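Local atomic coordinates of alcohol dehydrogenase superfamily protein (Novosphingobium aromaticivorans, PDB entry 3GAZ), a protein that is probably an NADP-dependent oxidoreductase of the medium-chain alcohol dehydrogenase superfamily, although its substrate is not established. Residues T153-G158 / F179-G184; A167-L172 / R191-T196. All coordinates share one frame; numbering follows the deposited sequence.

Contact 1: T153-G158 / F179-G184; sequences TVLIQG and FATARG
F179 N donates to V154 O at 2.8 Å across two parallel strands, 153-157 and 177-182. The ladder continues with I156 N to F179 O, also 2.8 Å, then T181 N to I156 O and, where the first strand gives way to loop, G158 N to T181 O. CA-H...O contacts from L155 to F179 O and from A180 to I156 O fill in between them. These are the two strands of a beta-alpha-beta unit, strand 153-157, helix 162-173, strand 177-182, in the Rossmann-type domain, with the helix covering the face that carries I156 and A180, whose CB atoms lie 4.1 Å apart.

On the L155, Q157 and T181 face the side chains add a polar bond of their own. Q157, bent at chi2 (-83°), brings OE1 back to the neighbouring strand, where T181 OG1 donates to it at 2.7 Å in the plane of the amide carbonyl; NE2 has weak bonds to Y207 and S232. G158 N also makes a weak bond to T181 OG1. A valine in place of T181 would probably leave Q157 OE1 without this donor and the amide freer to turn. Apolar packing on this face is made by L155 CD1 against F179 CB (4.1 Å) and T181 CG2. The F179 ring, for its part, presents its edge to V154 O, and F217 and H211 also meet the ring.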
loop_
_atom_site.group_PDB
_atom_site.type_symbol
_atom_site.label_atom_id
_atom_site.label_comp_id
_atom_site.label_asym_id
_atom_site.label_seq_id
_atom_site.Cartn_x
_atom_site.Cartn_y
_atom_site.Cartn_z
ATOM N N THR A 153 -28.688 26.730 2.651
ATOM C CA THR A 153 -29.248 26.074 1.483
ATOM C C THR A 153 -28.131 25.210 0.919
ATOM O O THR A 153 -27.012 25.686 0.712
ATOM C CB THR A 153 -29.697 27.091 0.425
ATOM O OG1 THR A 153 -28.615 27.979 0.124
ATOM C CG2 THR A 153 -30.894 27.888 0.934
ATOM N N VAL A 154 -28.436 23.938 0.685
ATOM C CA VAL A 154 -27.448 23.000 0.170
ATOM C C VAL A 154 -27.927 22.329 -1.106
ATOM O O VAL A 154 -29.053 21.849 -1.179
ATOM C CB VAL A 154 -27.130 21.892 1.215
ATOM C CG1 VAL A 154 -26.180 20.860 0.618
ATOM C CG2 VAL A 154 -26.522 22.514 2.463
ATOM N N LEU A 155 -27.059 22.304 -2.111
ATOM C CA LEU A 155 -27.375 21.674 -3.385
ATOM C C LEU A 155 -26.470 20.461 -3.572
ATOM O O LEU A 155 -25.243 20.595 -3.606
ATOM C CB LEU A 155 -27.140 22.652 -4.538
ATOM C CG LEU A 155 -27.273 22.042 -5.938
ATOM C CD1 LEU A 155 -28.715 21.603 -6.167
ATOM C CD2 LEU A 155 -26.834 23.048 -6.989
ATOM N N ILE A 156 -27.072 19.282 -3.672
ATOM C CA ILE A 156 -26.310 18.059 -3.882
ATOM C C ILE A 156 -26.440 17.670 -5.348
ATOM O O ILE A 156 -27.545 17.421 -5.827
ATOM C CB ILE A 156 -26.843 16.884 -3.027
ATOM C CG1 ILE A 156 -26.793 17.240 -1.541
ATOM C CG2 ILE A 156 -26.021 15.625 -3.314
ATOM C CD1 ILE A 156 -25.397 17.508 -1.018
ATOM N N GLN A 157 -25.314 17.632 -6.057
ATOM C CA GLN A 157 -25.293 17.259 -7.471
ATOM C C GLN A 157 -25.174 15.741 -7.576
ATOM O O GLN A 157 -24.147 15.170 -7.205
ATOM C CB GLN A 157 -24.102 17.920 -8.172
ATOM C CG GLN A 157 -24.089 19.439 -8.060
ATOM C CD GLN A 157 -24.962 20.119 -9.100
ATOM O OE1 GLN A 157 -26.080 19.683 -9.375
ATOM N NE2 GLN A 157 -24.454 21.203 -9.680
ATOM N N GLY A 158 -26.220 15.094 -8.084
ATOM C CA GLY A 158 -26.220 13.645 -8.209
ATOM C C GLY A 158 -26.796 13.011 -6.954
ATOM O O GLY A 158 -26.207 12.092 -6.379
ATOM N N PHE A 179 -31.525 20.612 -1.587
ATOM C CA PHE A 179 -31.986 20.522 -2.969
ATOM C C PHE A 179 -31.020 19.559 -3.655
ATOM O O PHE A 179 -29.836 19.519 -3.312
ATOM C CB PHE A 179 -31.890 21.890 -3.648
ATOM C CG PHE A 179 -32.694 22.959 -2.972
ATOM C CD1 PHE A 179 -33.957 23.301 -3.446
ATOM C CD2 PHE A 179 -32.203 23.608 -1.842
ATOM C CE1 PHE A 179 -34.724 24.273 -2.807
ATOM C CE2 PHE A 179 -32.965 24.586 -1.190
ATOM C CZ PHE A 179 -34.229 24.915 -1.677
ATOM N N ALA A 180 -31.504 18.788 -4.624
ATOM C CA ALA A 180 -30.619 17.853 -5.309
ATOM C C ALA A 180 -30.993 17.621 -6.766
ATOM O O ALA A 180 -32.167 17.461 -7.095
ATOM C CB ALA A 180 -30.595 16.518 -4.557
ATOM N N THR A 181 -29.985 17.618 -7.636
ATOM C CA THR A 181 -30.211 17.372 -9.050
ATOM C C THR A 181 -30.072 15.872 -9.258
ATOM O O THR A 181 -29.219 15.227 -8.640
ATOM C CB THR A 181 -29.182 18.100 -9.947
ATOM O OG1 THR A 181 -27.856 17.668 -9.617
ATOM C CG2 THR A 181 -29.290 19.607 -9.767
ATOM N N ALA A 182 -30.919 15.314 -10.113
ATOM C CA ALA A 182 -30.880 13.886 -10.380
ATOM C C ALA A 182 -31.570 13.578 -11.697
ATOM O O ALA A 182 -32.285 14.413 -12.247
ATOM C CB ALA A 182 -31.552 13.130 -9.253
ATOM N N ARG A 183 -31.349 12.374 -12.202
ATOM C CA ARG A 183 -31.960 11.969 -13.453
ATOM C C ARG A 183 -33.329 11.369 -13.192
ATOM O O ARG A 183 -33.576 10.804 -12.127
ATOM C CB ARG A 183 -31.053 10.973 -14.181
ATOM C CG ARG A 183 -29.802 11.624 -14.770
ATOM C CD ARG A 183 -30.160 12.640 -15.861
ATOM N NE ARG A 183 -29.030 13.493 -16.226
ATOM C CZ ARG A 183 -29.035 14.357 -17.239
ATOM N NH1 ARG A 183 -30.112 14.487 -18.003
ATOM N NH2 ARG A 183 -27.966 15.103 -17.482
ATOM N N GLY A 184 -34.211 11.519 -14.175
ATOM C CA GLY A 184 -35.574 11.025 -14.093
ATOM C C GLY A 184 -35.915 10.007 -13.027
ATOM O O GLY A 184 -36.641 10.311 -12.086
#

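Contact 2: A167-L172 / R191-T196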
loop_
_atom_site.group_PDB
_atom_site.type_symbol
_atom_site.label_atom_id
_atom_site.label_comp_id
_atom_site.label_asym_id
_atom_site.label_seq_id
_atom_site.Cartn_x
_atom_site.Cartn_y
_atom_site.Cartn_z
ATOM N N ALA A 167 -25.249 12.258 1.275
ATOM C CA ALA A 167 -24.963 13.672 1.500
ATOM C C ALA A 167 -26.285 14.398 1.770
ATOM O O ALA A 167 -26.361 15.272 2.629
ATOM C CB ALA A 167 -24.272 14.268 0.279
ATOM N N ILE A 168 -27.327 14.026 1.030
ATOM C CA ILE A 168 -28.648 14.631 1.211
ATOM C C ILE A 168 -29.146 14.420 2.638
ATOM O O ILE A 168 -29.607 15.353 3.294
ATOM C CB ILE A 168 -29.700 13.999 0.267
ATOM C CG1 ILE A 168 -29.476 14.470 -1.171
ATOM C CG2 ILE A 168 -31.110 14.342 0.757
ATOM C CD1 ILE A 168 -30.409 13.823 -2.172
ATOM N N GLN A 169 -29.050 13.181 3.110
ATOM C CA GLN A 169 -29.528 12.835 4.439
ATOM C C GLN A 169 -28.717 13.459 5.566
ATOM O O GLN A 169 -29.273 13.807 6.608
ATOM C CB GLN A 169 -29.588 11.309 4.579
ATOM C CG GLN A 169 -30.535 10.672 3.560
ATOM C CD GLN A 169 -30.573 9.159 3.637
ATOM O OE1 GLN A 169 -31.108 8.588 4.582
ATOM N NE2 GLN A 169 -29.991 8.500 2.637
ATOM N N ILE A 170 -27.408 13.599 5.366
ATOM C CA ILE A 170 -26.563 14.216 6.387
ATOM C C ILE A 170 -26.948 15.690 6.493
ATOM O O ILE A 170 -27.187 16.201 7.588
ATOM C CB ILE A 170 -25.053 14.112 6.026
ATOM C CG1 ILE A 170 -24.573 12.668 6.194
ATOM C CG2 ILE A 170 -24.227 15.046 6.917
ATOM C CD1 ILE A 170 -23.130 12.450 5.789
ATOM N N ALA A 171 -27.020 16.360 5.346
ATOM C CA ALA A 171 -27.370 17.776 5.298
ATOM C C ALA A 171 -28.726 18.046 5.951
ATOM O O ALA A 171 -28.865 18.980 6.732
ATOM C CB ALA A 171 -27.380 18.261 3.849
ATOM N N LEU A 172 -29.723 17.229 5.626
ATOM C CA LEU A 172 -31.057 17.399 6.197
ATOM C C LEU A 172 -31.023 17.248 7.711
ATOM O O LEU A 172 -31.605 18.055 8.437
ATOM C CB LEU A 172 -32.030 16.379 5.591
ATOM C CG LEU A 172 -32.475 16.677 4.159
ATOM C CD1 LEU A 172 -33.162 15.462 3.552
ATOM C CD2 LEU A 172 -33.411 17.893 4.167
ATOM N N ARG A 191 -36.965 13.160 -3.716
ATOM C CA ARG A 191 -38.109 13.833 -3.109
ATOM C C ARG A 191 -38.465 13.109 -1.812
ATOM O O ARG A 191 -38.680 13.740 -0.777
ATOM C CB ARG A 191 -39.304 13.799 -4.066
ATOM C CG ARG A 191 -40.527 14.574 -3.591
ATOM C CD ARG A 191 -41.750 14.205 -4.424
ATOM N NE ARG A 191 -42.135 12.806 -4.227
ATOM C CZ ARG A 191 -42.649 12.325 -3.098
ATOM N NH1 ARG A 191 -42.846 13.127 -2.060
ATOM N NH2 ARG A 191 -42.967 11.040 -3.001
ATOM N N ASP A 192 -38.513 11.779 -1.879
ATOM C CA ASP A 192 -38.833 10.947 -0.720
ATOM C C ASP A 192 -37.921 11.208 0.471
ATOM O O ASP A 192 -38.378 11.224 1.615
ATOM C CB ASP A 192 -38.757 9.465 -1.095
ATOM C CG ASP A 192 -40.122 8.850 -1.316
ATOM O OD1 ASP A 192 -40.876 8.712 -0.327
ATOM O OD2 ASP A 192 -40.443 8.504 -2.473
ATOM N N LEU A 193 -36.632 11.400 0.209
ATOM C CA LEU A 193 -35.677 11.665 1.287
ATOM C C LEU A 193 -35.983 12.963 2.025
ATOM O O LEU A 193 -35.557 13.148 3.162
ATOM C CB LEU A 193 -34.244 11.721 0.741
ATOM C CG LEU A 193 -33.588 10.392 0.358
ATOM C CD1 LEU A 193 -32.171 10.657 -0.139
ATOM C CD2 LEU A 193 -33.567 9.452 1.563
ATOM N N GLY A 194 -36.721 13.861 1.377
ATOM C CA GLY A 194 -37.060 15.125 2.003
ATOM C C GLY A 194 -36.349 16.313 1.379
ATOM O O GLY A 194 -36.340 17.412 1.935
ATOM N N ALA A 195 -35.742 16.089 0.220
ATOM C CA ALA A 195 -35.030 17.146 -0.483
ATOM C C ALA A 195 -35.853 17.590 -1.682
ATOM O O ALA A 195 -36.699 16.840 -2.172
ATOM C CB ALA A 195 -33.673 16.639 -0.943
ATOM N N THR A 196 -35.609 18.812 -2.146
ATOM C CA THR A 196 -36.319 19.340 -3.301
ATOM C C THR A 196 -35.620 18.852 -4.558
ATOM O O THR A 196 -34.481 19.231 -4.834
ATOM C CB THR A 196 -36.333 20.885 -3.310
ATOM O OG1 THR A 196 -37.054 21.363 -2.168
ATOM C CG2 THR A 196 -36.994 21.404 -4.585
#
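G194, which packs beside L172, bonds through its N to R191 O at 2.9 Å, in the Schellman motif that ends helix 184-193; its positive phi (110°) is one that glycine readily adopts. L172 points at this backbone: its CD1 lies 3.4 Å from L193 O, and CD2 is 3.7 Å from G194 O.

A turn earlier in helix 162-173, Q169 lays its side chain across L193 at about a right angle, its amide held at both ends by backbone: OE1 accepts from A298 N, and NE2 donates to H165 O one turn back in the same helix. With the chain extended beyond CG (chi2 178°), CG and CD pass over the leucine, CD coming within 3.7 Å of L193 CD2. The other branch, L193 CD1, meets I168 CG2 at 3.9 Å. That same isoleucine methyl touches A195 CB at 3.8 Å, so the last turn of helix 184-193 and the residue leading into strand 196-199 share one contact on helix 162-173.

No hydrogen bond joins the two segments: the contact between them is van der Waals packing, partly of methyls on carbonyl oxygens, and the Q169 amide packs as a whole on L193 CD2, its O and N being bonded to backbone.

How the contacts relate
Contact 1 lies within the parallel sheet and contact 2 in the helical layer against it, their centres about 9 Å apart. Their segments alternate along the chain. Strand 196-199 extends the sheet beyond contact 1 through a probable hydrogen bond between A180 N and T196 O, 3.0 Å. Between the layers, A180 CB packs on I168 CD1 at 3.6 Å and I156 CD1 on A167 CB at 3.7 Å. I156 and I168 also touch residues of a GxGxxG-like pattern (G159, G161, G164) at the strand-helix turn, probably the dinucleotide-binding turn of a Rossmann fold. A bound calcium ion lies about 11 Å from G158 and about 13 Å from the Q169 side chain, so neither contact holds it.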